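Local coordinates for type III secretion system effector protein ExoU (Pseudomonas fluorescens, PDB 4QMK), which probably acts as an injected patatin-like phospholipase toxin that localises to the host plasma membrane by binding phosphatidylinositol 4,5-bisphosphate, at residues L197-G202 with I237-Q242; C109-A114 with K241-T246; E58-P63 with L431-H436; S325-D330 with V445-D450. All blocks are in the same frame, centred on the assembly; numbering follows the deposited sequence.

Contact 1 (L197-G202 with I237-Q242)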
loop_
_atom_site.group_PDB
_atom_site.type_symbol
_atom_site.label_atom_id
_atom_site.label_comp_id
_atom_site.label_asym_id
_atom_site.label_seq_id
_atom_site.Cartn_x
_atom_site.Cartn_y
_atom_site.Cartn_z
ATOM N N LEU A 197 23.594 -4.122 5.521
ATOM C CA LEU A 197 24.316 -4.896 4.512
ATOM C C LEU A 197 25.434 -5.709 5.147
ATOM O O LEU A 197 25.553 -6.913 4.893
ATOM C CB LEU A 197 24.854 -3.994 3.407
ATOM C CG LEU A 197 23.756 -3.410 2.522
ATOM C CD1 LEU A 197 24.318 -2.510 1.437
ATOM C CD2 LEU A 197 22.889 -4.477 1.892
ATOM N N ALA A 198 26.248 -5.048 5.967
ATOM C CA ALA A 198 27.327 -5.715 6.671
ATOM C C ALA A 198 26.759 -6.951 7.374
ATOM O O ALA A 198 27.261 -8.055 7.206
ATOM C CB ALA A 198 27.976 -4.765 7.673
ATOM N N HIS A 199 25.689 -6.772 8.136
ATOM C CA HIS A 199 25.107 -7.896 8.865
ATOM C C HIS A 199 24.632 -8.973 7.914
ATOM O O HIS A 199 24.923 -10.133 8.110
ATOM C CB HIS A 199 23.979 -7.453 9.816
ATOM C CG HIS A 199 24.471 -6.772 11.060
ATOM N ND1 HIS A 199 24.876 -7.465 12.179
ATOM C CD2 HIS A 199 24.635 -5.460 11.362
ATOM C CE1 HIS A 199 25.277 -6.617 13.112
ATOM N NE2 HIS A 199 25.146 -5.390 12.639
ATOM N N ILE A 200 23.923 -8.593 6.865
ATOM C CA ILE A 200 23.470 -9.584 5.894
ATOM C C ILE A 200 24.668 -10.364 5.374
ATOM O O ILE A 200 24.603 -11.599 5.302
ATOM C CB ILE A 200 22.701 -8.952 4.726
ATOM C CG1 ILE A 200 21.380 -8.388 5.242
ATOM C CG2 ILE A 200 22.406 -9.979 3.642
ATOM C CD1 ILE A 200 20.590 -7.591 4.219
ATOM N N ALA A 201 25.766 -9.657 5.053
ATOM C CA ALA A 201 26.983 -10.307 4.527
ATOM C C ALA A 201 27.600 -11.313 5.506
ATOM O O ALA A 201 28.184 -12.319 5.091
ATOM C CB ALA A 201 28.015 -9.263 4.113
ATOM N N GLY A 202 27.463 -11.051 6.804
ATOM C CA GLY A 202 28.003 -11.947 7.814
ATOM C C GLY A 202 27.279 -13.277 7.890
ATOM O O GLY A 202 27.740 -14.189 8.556
ATOM N N ILE A 237 18.329 -12.674 11.625
ATOM C CA ILE A 237 19.530 -11.975 12.104
ATOM C C ILE A 237 19.184 -11.314 13.438
ATOM O O ILE A 237 18.515 -10.270 13.472
ATOM C CB ILE A 237 20.005 -10.900 11.106
ATOM C CG1 ILE A 237 20.118 -11.508 9.715
ATOM C CG2 ILE A 237 21.348 -10.322 11.533
ATOM C CD1 ILE A 237 20.514 -10.532 8.634
ATOM N N PRO A 238 19.614 -11.936 14.543
ATOM C CA PRO A 238 19.345 -11.449 15.879
ATOM C C PRO A 238 19.813 -10.028 16.163
ATOM O O PRO A 238 19.199 -9.376 16.981
ATOM C CB PRO A 238 20.093 -12.427 16.770
ATOM C CG PRO A 238 20.236 -13.660 15.952
ATOM C CD PRO A 238 20.392 -13.186 14.553
ATOM N N ALA A 239 20.858 -9.534 15.498
ATOM C CA ALA A 239 21.332 -8.180 15.747
ATOM C C ALA A 239 20.389 -7.078 15.186
ATOM O O ALA A 239 20.426 -5.953 15.652
ATOM C CB ALA A 239 22.731 -7.992 15.177
ATOM N N ILE A 240 19.597 -7.401 14.165
ATOM C CA ILE A 240 18.646 -6.468 13.603
ATOM C C ILE A 240 17.308 -6.605 14.373
ATOM O O ILE A 240 16.823 -7.712 14.615
ATOM C CB ILE A 240 18.336 -6.757 12.138
ATOM C CG1 ILE A 240 19.594 -7.002 11.296
ATOM C CG2 ILE A 240 17.548 -5.602 11.553
ATOM C CD1 ILE A 240 20.569 -5.852 11.288
ATOM N N LYS A 241 16.708 -5.475 14.716
ATOM C CA LYS A 241 15.542 -5.460 15.567
ATOM C C LYS A 241 14.311 -4.885 14.905
ATOM O O LYS A 241 14.402 -4.036 14.052
ATOM C CB LYS A 241 15.846 -4.561 16.734
ATOM C CG LYS A 241 16.700 -5.169 17.813
ATOM C CD LYS A 241 18.178 -5.213 17.544
ATOM C CE LYS A 241 18.949 -5.812 18.723
ATOM N NZ LYS A 241 18.630 -7.240 19.018
ATOM N N GLN A 242 13.140 -5.279 15.335
ATOM C CA GLN A 242 11.961 -4.585 14.814
ATOM C C GLN A 242 11.982 -3.193 15.384
ATOM O O GLN A 242 12.642 -2.949 16.408
ATOM C CB GLN A 242 10.686 -5.269 15.207
ATOM C CG GLN A 242 10.612 -6.691 14.735
ATOM C CD GLN A 242 9.408 -7.366 15.289
ATOM O OE1 GLN A 242 8.319 -6.805 15.313
ATOM N NE2 GLN A 242 9.599 -8.544 15.789
#
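H199, near the C-terminal end of helix 183-201, lays its imidazole against the turn that follows helix 227-236 and touches three of the four residues of that turn. The methyl of A239 meets the ND1-CE1 side of the ring, with CE1 3.6 Å from A239 CB. The CD1 methyl of I240 approaches the root of the same ring, 4.0 Å from H199 CG and equally close to H199 CB, so both methyls come to the imidazole obliquely from the same side. With CG anti to the carbonyl carbon (chi1 -75°), the ring swings off the helix toward the turn. Its NE2 is hydrogen-bonded to the backbone oxygen of G116, which ties the histidine to the loop following helix 107-114 as well. I237 through I240 form a type I beta turn closed by the bond from I240 N to I237 O (3.1 Å), the link that leads from helix 227-236 into strand 242-251 of the patatin-like domain. At the start of the turn I237 points toward the helix, and its CD1 methyl meets I200 CG1 at 4.1 Å, the two isoleucines crossing at about a right angle. I240 also packs on L230 and L233 of helix 227-236. Beyond the turn, K241 folds back to give NZ a 3.0 Å hydrogen bond to P238 O, in the carbonyl plane, and NZ has a further bond to V97 O.

Contact 2 (C109-A114 with K241-T246)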
loop_
_atom_site.group_PDB
_atom_site.type_symbol
_atom_site.label_atom_id
_atom_site.label_comp_id
_atom_site.label_asym_id
_atom_site.label_seq_id
_atom_site.Cartn_x
_atom_site.Cartn_y
_atom_site.Cartn_z
ATOM N N CYS A 109 17.906 7.452 17.169
ATOM C CA CYS A 109 18.702 6.509 17.859
ATOM C C CYS A 109 18.069 5.134 17.710
ATOM O O CYS A 109 18.737 4.159 17.327
ATOM C CB CYS A 109 18.871 7.075 19.283
ATOM S SG CYS A 109 19.317 8.833 19.423
ATOM N N ALA A 110 16.760 5.037 17.933
ATOM C CA ALA A 110 16.105 3.780 17.822
ATOM C C ALA A 110 16.337 3.191 16.448
ATOM O O ALA A 110 16.609 2.017 16.328
ATOM C CB ALA A 110 14.642 3.934 18.068
ATOM N N ALA A 111 16.241 4.010 15.411
ATOM C CA ALA A 111 16.449 3.499 14.070
ATOM C C ALA A 111 17.889 2.993 13.897
ATOM O O ALA A 111 18.112 1.882 13.359
ATOM C CB ALA A 111 16.098 4.524 13.026
ATOM N N LEU A 112 18.866 3.752 14.395
ATOM C CA LEU A 112 20.254 3.298 14.251
ATOM C C LEU A 112 20.461 1.962 14.949
ATOM O O LEU A 112 21.060 1.045 14.404
ATOM C CB LEU A 112 21.218 4.342 14.767
ATOM C CG LEU A 112 21.263 5.652 13.960
ATOM C CD1 LEU A 112 22.314 6.609 14.508
ATOM C CD2 LEU A 112 21.549 5.353 12.509
ATOM N N LEU A 113 19.917 1.819 16.139
ATOM C CA LEU A 113 20.075 0.552 16.887
ATOM C C LEU A 113 19.293 -0.605 16.280
ATOM O O LEU A 113 19.790 -1.686 16.222
ATOM C CB LEU A 113 19.707 0.713 18.356
ATOM C CG LEU A 113 20.610 1.635 19.172
ATOM C CD1 LEU A 113 20.087 1.919 20.569
ATOM C CD2 LEU A 113 21.975 1.021 19.279
ATOM N N ALA A 114 18.117 -0.358 15.755
ATOM C CA ALA A 114 17.350 -1.427 15.222
ATOM C C ALA A 114 18.028 -2.011 14.012
ATOM O O ALA A 114 17.814 -3.179 13.679
ATOM C CB ALA A 114 15.936 -0.976 14.880
ATOM N N LYS A 241 16.708 -5.475 14.716
ATOM C CA LYS A 241 15.542 -5.460 15.567
ATOM C C LYS A 241 14.311 -4.885 14.905
ATOM O O LYS A 241 14.402 -4.036 14.052
ATOM C CB LYS A 241 15.846 -4.561 16.734
ATOM C CG LYS A 241 16.700 -5.169 17.813
ATOM C CD LYS A 241 18.178 -5.213 17.544
ATOM C CE LYS A 241 18.949 -5.812 18.723
ATOM N NZ LYS A 241 18.630 -7.240 19.018
ATOM N N GLN A 242 13.140 -5.279 15.335
ATOM C CA GLN A 242 11.961 -4.585 14.814
ATOM C C GLN A 242 11.982 -3.193 15.384
ATOM O O GLN A 242 12.642 -2.949 16.408
ATOM C CB GLN A 242 10.686 -5.269 15.207
ATOM C CG GLN A 242 10.612 -6.691 14.735
ATOM C CD GLN A 242 9.408 -7.366 15.289
ATOM O OE1 GLN A 242 8.319 -6.805 15.313
ATOM N NE2 GLN A 242 9.599 -8.544 15.789
ATOM N N LEU A 243 11.263 -2.284 14.749
ATOM C CA LEU A 243 11.334 -0.886 15.160
ATOM C C LEU A 243 9.973 -0.259 15.240
ATOM O O LEU A 243 9.148 -0.485 14.350
ATOM C CB LEU A 243 12.179 -0.114 14.161
ATOM C CG LEU A 243 12.268 1.418 14.305
ATOM C CD1 LEU A 243 12.992 1.787 15.583
ATOM C CD2 LEU A 243 13.007 1.991 13.125
ATOM N N ASN A 244 9.754 0.514 16.312
ATOM C CA ASN A 244 8.612 1.396 16.453
ATOM C C ASN A 244 9.117 2.782 16.607
ATOM O O ASN A 244 9.872 3.075 17.516
ATOM C CB ASN A 244 7.876 1.151 17.748
ATOM C CG ASN A 244 7.037 -0.019 17.685
ATOM O OD1 ASN A 244 5.986 0.015 17.112
ATOM N ND2 ASN A 244 7.503 -1.083 18.237
ATOM N N ILE A 245 8.626 3.670 15.786
ATOM C CA ILE A 245 8.893 5.045 15.943
ATOM C C ILE A 245 7.565 5.709 16.337
ATOM O O ILE A 245 6.518 5.493 15.714
ATOM C CB ILE A 245 9.470 5.610 14.674
ATOM C CG1 ILE A 245 10.837 5.038 14.526
ATOM C CG2 ILE A 245 9.529 7.140 14.750
ATOM C CD1 ILE A 245 11.680 5.723 13.463
ATOM N N THR A 246 7.620 6.522 17.371
ATOM C CA THR A 246 6.426 7.095 17.954
ATOM C C THR A 246 6.553 8.551 18.244
ATOM O O THR A 246 7.640 9.072 18.358
ATOM C CB THR A 246 6.160 6.366 19.274
ATOM O OG1 THR A 246 5.916 4.988 18.964
ATOM C CG2 THR A 246 4.957 6.906 19.966
#
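L243 and three alanines bring helix 107-114 onto strand 242-251 of the mixed sheet in the patatin-like α/β domain, the short helical and strand segments running antiparallel (174°) with their axes 8.3 Å apart. The leucine reaches out with CG anti to the backbone N (chi1 173°) and divides its two methyls between successive residues of the helix: CD1 lies 3.7 Å from A110 CB, while CD2 settles over A111, 4.0 Å from its CB. One turn further along, A114 CB rests against L243 CB at 3.9 Å. The small alanine side chains let the helix lie close to the strand, and the contact is buried and almost wholly apolar. Around this first shell, helix 227-236 supplies F227 and L230 against L243, and L230 also touches A114; I270 of helix 270-278 covers the leucine as well. A110 packs on V100 of the neighbouring strand 99-103 and touches part of a GxSxG pattern (G102, S104, G106) that is consistent with the nucleophile elbow of patatin-like phospholipases, in which the strand turns sharply into the helix. At the far end of the helix the backbones join directly. K241, just ahead of the strand, sets its CB 4.0 Å from A114 CB, and K241 N donates to A114 O at 2.8 Å, nearly straight (174°) and on a lone pair in the carbonyl plane.

Contact 3 (E58-P63 with L431-H436)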
loop_
_atom_site.group_PDB
_atom_site.type_symbol
_atom_site.label_atom_id
_atom_site.label_comp_id
_atom_site.label_asym_id
_atom_site.label_seq_id
_atom_site.Cartn_x
_atom_site.Cartn_y
_atom_site.Cartn_z
ATOM N N GLU A 58 4.078 -23.723 44.516
ATOM C CA GLU A 58 4.561 -22.357 44.469
ATOM C C GLU A 58 5.764 -22.235 43.484
ATOM O O GLU A 58 6.746 -22.948 43.604
ATOM C CB GLU A 58 4.952 -22.017 45.898
ATOM C CG GLU A 58 6.014 -20.997 46.107
ATOM C CD GLU A 58 6.446 -20.904 47.574
ATOM O OE1 GLU A 58 5.765 -21.493 48.454
ATOM O OE2 GLU A 58 7.446 -20.190 47.845
ATOM N N VAL A 59 5.663 -21.324 42.526
ATOM C CA VAL A 59 6.715 -21.086 41.572
ATOM C C VAL A 59 7.319 -19.720 41.822
ATOM O O VAL A 59 6.617 -18.762 41.906
ATOM C CB VAL A 59 6.163 -21.073 40.151
ATOM C CG1 VAL A 59 7.275 -20.819 39.155
ATOM C CG2 VAL A 59 5.443 -22.389 39.836
ATOM N N VAL A 60 8.640 -19.643 41.901
ATOM C CA VAL A 60 9.302 -18.387 42.119
ATOM C C VAL A 60 10.232 -18.121 40.955
ATOM O O VAL A 60 10.967 -19.010 40.490
ATOM C CB VAL A 60 10.090 -18.412 43.434
ATOM C CG1 VAL A 60 10.771 -17.096 43.691
ATOM C CG2 VAL A 60 9.137 -18.693 44.599
ATOM N N VAL A 61 10.173 -16.899 40.463
ATOM C CA VAL A 61 10.993 -16.484 39.370
ATOM C C VAL A 61 11.493 -15.077 39.471
ATOM O O VAL A 61 11.031 -14.300 40.252
ATOM C CB VAL A 61 10.274 -16.571 38.037
ATOM C CG1 VAL A 61 9.969 -18.013 37.720
ATOM C CG2 VAL A 61 9.039 -15.723 38.036
ATOM N N SER A 62 12.505 -14.803 38.669
ATOM C CA SER A 62 13.135 -13.518 38.543
ATOM C C SER A 62 12.720 -13.053 37.166
ATOM O O SER A 62 12.272 -13.866 36.353
ATOM C CB SER A 62 14.654 -13.708 38.581
ATOM O OG SER A 62 15.076 -14.371 37.397
ATOM N N PRO A 63 12.862 -11.757 36.878
ATOM C CA PRO A 63 12.559 -11.205 35.581
ATOM C C PRO A 63 13.452 -11.745 34.465
ATOM O O PRO A 63 14.616 -12.063 34.738
ATOM C CB PRO A 63 12.877 -9.714 35.754
ATOM C CG PRO A 63 12.766 -9.499 37.189
ATOM C CD PRO A 63 13.367 -10.730 37.775
ATOM N N LEU A 431 18.072 -9.479 40.788
ATOM C CA LEU A 431 17.830 -9.817 42.165
ATOM C C LEU A 431 16.309 -9.875 42.550
ATOM O O LEU A 431 15.959 -10.308 43.633
ATOM C CB LEU A 431 18.535 -8.800 43.058
ATOM C CG LEU A 431 20.048 -8.667 42.864
ATOM C CD1 LEU A 431 20.622 -7.724 43.908
ATOM C CD2 LEU A 431 20.729 -10.041 42.935
ATOM N N GLU A 432 15.421 -9.408 41.699
ATOM C CA GLU A 432 14.041 -9.383 42.063
ATOM C C GLU A 432 13.500 -10.782 41.974
ATOM O O GLU A 432 13.922 -11.570 41.143
ATOM C CB GLU A 432 13.221 -8.501 41.128
ATOM C CG GLU A 432 13.704 -7.090 40.980
ATOM C CD GLU A 432 13.616 -6.238 42.244
ATOM O OE1 GLU A 432 12.700 -6.420 43.049
ATOM O OE2 GLU A 432 14.474 -5.330 42.398
ATOM N N ARG A 433 12.510 -11.074 42.800
ATOM C CA ARG A 433 11.844 -12.372 42.784
ATOM C C ARG A 433 10.375 -12.198 42.942
ATOM O O ARG A 433 9.944 -11.350 43.671
ATOM C CB ARG A 433 12.338 -13.242 43.921
ATOM C CG ARG A 433 13.763 -13.671 43.782
ATOM C CD ARG A 433 14.021 -14.572 42.574
ATOM N NE ARG A 433 15.435 -14.939 42.537
ATOM C CZ ARG A 433 16.405 -14.216 42.000
ATOM N NH1 ARG A 433 16.144 -13.042 41.439
ATOM N NH2 ARG A 433 17.674 -14.670 42.037
ATOM N N GLU A 434 9.614 -13.081 42.335
ATOM C CA GLU A 434 8.189 -13.012 42.400
ATOM C C GLU A 434 7.688 -14.439 42.602
ATOM O O GLU A 434 8.267 -15.375 42.049
ATOM C CB GLU A 434 7.718 -12.397 41.111
ATOM C CG GLU A 434 6.269 -11.989 41.048
ATOM C CD GLU A 434 5.941 -11.388 39.685
ATOM O OE1 GLU A 434 6.243 -12.054 38.633
ATOM O OE2 GLU A 434 5.398 -10.251 39.677
ATOM N N ARG A 435 6.647 -14.599 43.418
ATOM C CA ARG A 435 6.067 -15.903 43.682
ATOM C C ARG A 435 4.648 -16.037 43.122
ATOM O O ARG A 435 3.827 -15.133 43.237
ATOM C CB ARG A 435 6.029 -16.136 45.181
ATOM C CG ARG A 435 5.245 -17.375 45.626
ATOM C CD ARG A 435 5.614 -17.836 47.033
ATOM N NE ARG A 435 5.756 -16.667 47.888
ATOM C CZ ARG A 435 6.814 -16.364 48.631
ATOM N NH1 ARG A 435 7.827 -17.194 48.806
ATOM N NH2 ARG A 435 6.788 -15.243 49.296
ATOM N N HIS A 436 4.365 -17.168 42.495
ATOM C CA HIS A 436 3.055 -17.412 41.912
ATOM C C HIS A 436 2.578 -18.717 42.435
ATOM O O HIS A 436 3.290 -19.673 42.356
ATOM C CB HIS A 436 3.165 -17.486 40.402
ATOM C CG HIS A 436 3.638 -16.225 39.772
ATOM N ND1 HIS A 436 2.880 -15.077 39.770
ATOM C CD2 HIS A 436 4.785 -15.915 39.148
ATOM C CE1 HIS A 436 3.544 -14.108 39.165
ATOM N NE2 HIS A 436 4.702 -14.592 38.770
#
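An antiparallel strand pair forms the edge of a four-stranded sheet here, strand 57-61 taking strand 434-438 as its outer neighbour within the chain. V59 with H436 and V61 with E434 are the hydrogen-bonded pairs, and V60 with R435 between them is the non-hydrogen-bonded one. V59 N reaches H436 O at 2.9 Å, and H436 N returns a bond to V59 O at 2.8 Å; V61 and E434 exchange the same two bonds. On the face carrying V60 and R435, these two side chains run side by side, with V60 CG2 4.1 Å from R435 CB. R435 then bends at chi3 (41°) to bring its guanidinium to E58, where NH1 and OE2 form a salt bridge at 3.2 Å. The carboxylate stands perpendicular to the guanidinium and is met from above its own plane, while OE2 lies near the plane of the guanidinium. The opposite face holds V59, V61, E434 and H436. There H436 NE2 donates to E434 OE1 at 3.0 Å, tilted from the ring plane, and V61 CG2 sits at the edge of the imidazole. Just ahead of strand 434-438, R433 curls back so that NH1 bonds E432 O at 2.7 Å and passes S62 CB. Strand 57-61 also pairs with strand 47-51, so residues far apart in sequence complete a sheet whose first three strands succeed one another as an up-and-down antiparallel meander.

Contact 4 (S325-D330 with V445-D450)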
loop_
_atom_site.group_PDB
_atom_site.type_symbol
_atom_site.label_atom_id
_atom_site.label_comp_id
_atom_site.label_asym_id
_atom_site.label_seq_id
_atom_site.Cartn_x
_atom_site.Cartn_y
_atom_site.Cartn_z
ATOM N N SER A 325 -0.777 -16.525 30.939
ATOM C CA SER A 325 -0.006 -16.945 32.084
ATOM C C SER A 325 0.698 -15.831 32.833
ATOM O O SER A 325 1.267 -14.941 32.227
ATOM C CB SER A 325 1.065 -17.925 31.662
ATOM O OG SER A 325 1.867 -18.219 32.786
ATOM N N PRO A 326 0.771 -15.963 34.157
ATOM C CA PRO A 326 1.525 -14.995 34.882
ATOM C C PRO A 326 3.056 -15.203 34.784
ATOM O O PRO A 326 3.814 -14.332 35.194
ATOM C CB PRO A 326 1.015 -15.170 36.319
ATOM C CG PRO A 326 0.515 -16.571 36.405
ATOM C CD PRO A 326 0.183 -17.006 35.030
ATOM N N LEU A 327 3.505 -16.358 34.296
ATOM C CA LEU A 327 4.952 -16.645 34.157
ATOM C C LEU A 327 5.454 -16.242 32.800
ATOM O O LEU A 327 6.649 -16.261 32.556
ATOM C CB LEU A 327 5.248 -18.119 34.355
ATOM C CG LEU A 327 4.645 -18.770 35.586
ATOM C CD1 LEU A 327 4.880 -20.263 35.537
ATOM C CD2 LEU A 327 5.265 -18.191 36.818
ATOM N N GLY A 328 4.544 -15.930 31.897
ATOM C CA GLY A 328 4.913 -15.417 30.578
ATOM C C GLY A 328 4.861 -13.885 30.605
ATOM O O GLY A 328 3.826 -13.285 30.297
ATOM N N LYS A 329 5.954 -13.248 31.010
ATOM C CA LYS A 329 5.979 -11.795 31.134
ATOM C C LYS A 329 7.176 -11.217 30.449
ATOM O O LYS A 329 8.282 -11.656 30.678
ATOM C CB LYS A 329 5.999 -11.384 32.600
ATOM C CG LYS A 329 4.632 -11.409 33.267
ATOM C CD LYS A 329 4.703 -10.980 34.733
ATOM C CE LYS A 329 3.345 -11.114 35.426
ATOM N NZ LYS A 329 3.422 -10.991 36.915
ATOM N N ASP A 330 6.951 -10.209 29.620
ATOM C CA ASP A 330 8.036 -9.555 28.927
ATOM C C ASP A 330 8.702 -8.506 29.795
ATOM O O ASP A 330 8.087 -7.902 30.647
ATOM C CB ASP A 330 7.532 -8.902 27.648
ATOM C CG ASP A 330 7.230 -9.909 26.569
ATOM O OD1 ASP A 330 8.209 -10.522 26.040
ATOM O OD2 ASP A 330 6.020 -10.064 26.242
ATOM N N VAL A 445 2.517 -26.188 35.554
ATOM C CA VAL A 445 3.067 -26.616 34.267
ATOM C C VAL A 445 2.273 -26.029 33.124
ATOM O O VAL A 445 2.849 -25.575 32.134
ATOM C CB VAL A 445 3.099 -28.128 34.127
ATOM C CG1 VAL A 445 3.327 -28.537 32.696
ATOM C CG2 VAL A 445 4.155 -28.717 35.025
ATOM N N MET A 446 0.957 -25.924 33.287
ATOM C CA MET A 446 0.115 -25.322 32.228
ATOM C C MET A 446 0.435 -23.839 32.025
ATOM O O MET A 446 0.148 -23.276 30.944
ATOM C CB MET A 446 -1.389 -25.467 32.536
ATOM C CG MET A 446 -1.925 -26.880 32.656
ATOM S SD MET A 446 -2.292 -27.720 31.088
ATOM C CE MET A 446 -0.609 -28.119 30.582
ATOM N N ALA A 447 0.995 -23.193 33.047
ATOM C CA ALA A 447 1.384 -21.793 32.906
ATOM C C ALA A 447 2.762 -21.563 32.265
ATOM O O ALA A 447 3.120 -20.457 32.011
ATOM C CB ALA A 447 1.352 -21.140 34.269
ATOM N N MET A 448 3.538 -22.609 32.028
ATOM C CA MET A 448 4.897 -22.472 31.486
ATOM C C MET A 448 4.919 -22.700 30.001
ATOM O O MET A 448 4.283 -23.626 29.503
ATOM C CB MET A 448 5.833 -23.486 32.118
ATOM C CG MET A 448 5.742 -23.487 33.622
ATOM S SD MET A 448 6.953 -24.512 34.487
ATOM C CE MET A 448 6.861 -25.913 33.460
ATOM N N ASP A 449 5.576 -21.801 29.280
ATOM C CA ASP A 449 5.760 -21.945 27.815
ATOM C C ASP A 449 6.738 -23.064 27.546
ATOM O O ASP A 449 7.321 -23.613 28.478
ATOM C CB ASP A 449 6.230 -20.604 27.182
ATOM C CG ASP A 449 7.543 -20.092 27.748
ATOM O OD1 ASP A 449 8.584 -20.736 27.568
ATOM O OD2 ASP A 449 7.543 -19.009 28.348
ATOM N N ASP A 450 6.892 -23.451 26.299
ATOM C CA ASP A 450 7.718 -24.642 25.987
ATOM C C ASP A 450 9.143 -24.505 26.451
ATOM O O ASP A 450 9.690 -25.421 27.042
ATOM C CB ASP A 450 7.672 -24.968 24.512
ATOM C CG ASP A 450 6.298 -25.470 24.056
ATOM O OD1 ASP A 450 5.393 -25.692 24.906
ATOM O OD2 ASP A 450 6.107 -25.645 22.828
HETATM O O HOH W 1 6.600 -19.189 30.958
#
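S325 turns its hydroxyl to the backbone of A447, OG donating to A447 O at 2.7 Å, in the carbonyl plane and on a lone pair. OG stands anti to its own backbone N (chi1 175°) and is engaged a second time, accepting from L327 N at 2.9 Å. One oxygen thus shapes its own loop while joining it to the backbone at A447. The A447 methyl turns toward the same serine, 3.3 Å from OG, and also meets L327. That leucine lies alongside M448 with the two side chains pointing the same way; L327 CD1 is 3.8 Å from M448 CG and 3.9 Å from A447 CB. M448 continues past it onto L453 and V456 of helix 450-461, while L327 reaches M452 and H436. A water bridges the polar margin, donating to D449 OD2 at 2.8 Å, accepting from D449 N, and making a weak bond to L327 O. D449 turns its other oxygen, OD1, to M452 N as the N-cap of helix 450-461. The loop leading to strand 332-337 is thus shaped by an ST turn whose serine also bonds A447 O, with the helix N-cap reached through the water.

In the fold
Contacts 1 and 2 share K241 and Q242 and lie in the patatin-like domain, where I240 CG2 touches A114 O. Both are buried and mainly apolar, but contact 1 joins a helix to a turn without a hydrogen bond between them, whereas contact 2, nearer the centre of the chain, sets a helix on a sheet strand. Contacts 3 and 4 form a second neighbourhood, nearest atoms about 17 and 11 Å from contact 2. Contact 3 is partly exposed and relies on backbone pairing and charge; contact 4 is buried and mixes a serine bond with apolar packing. H436 packs on L327 between them, strand 434-438 leads into helix 441-446, and E434 and K329 make a weak, long ion pair.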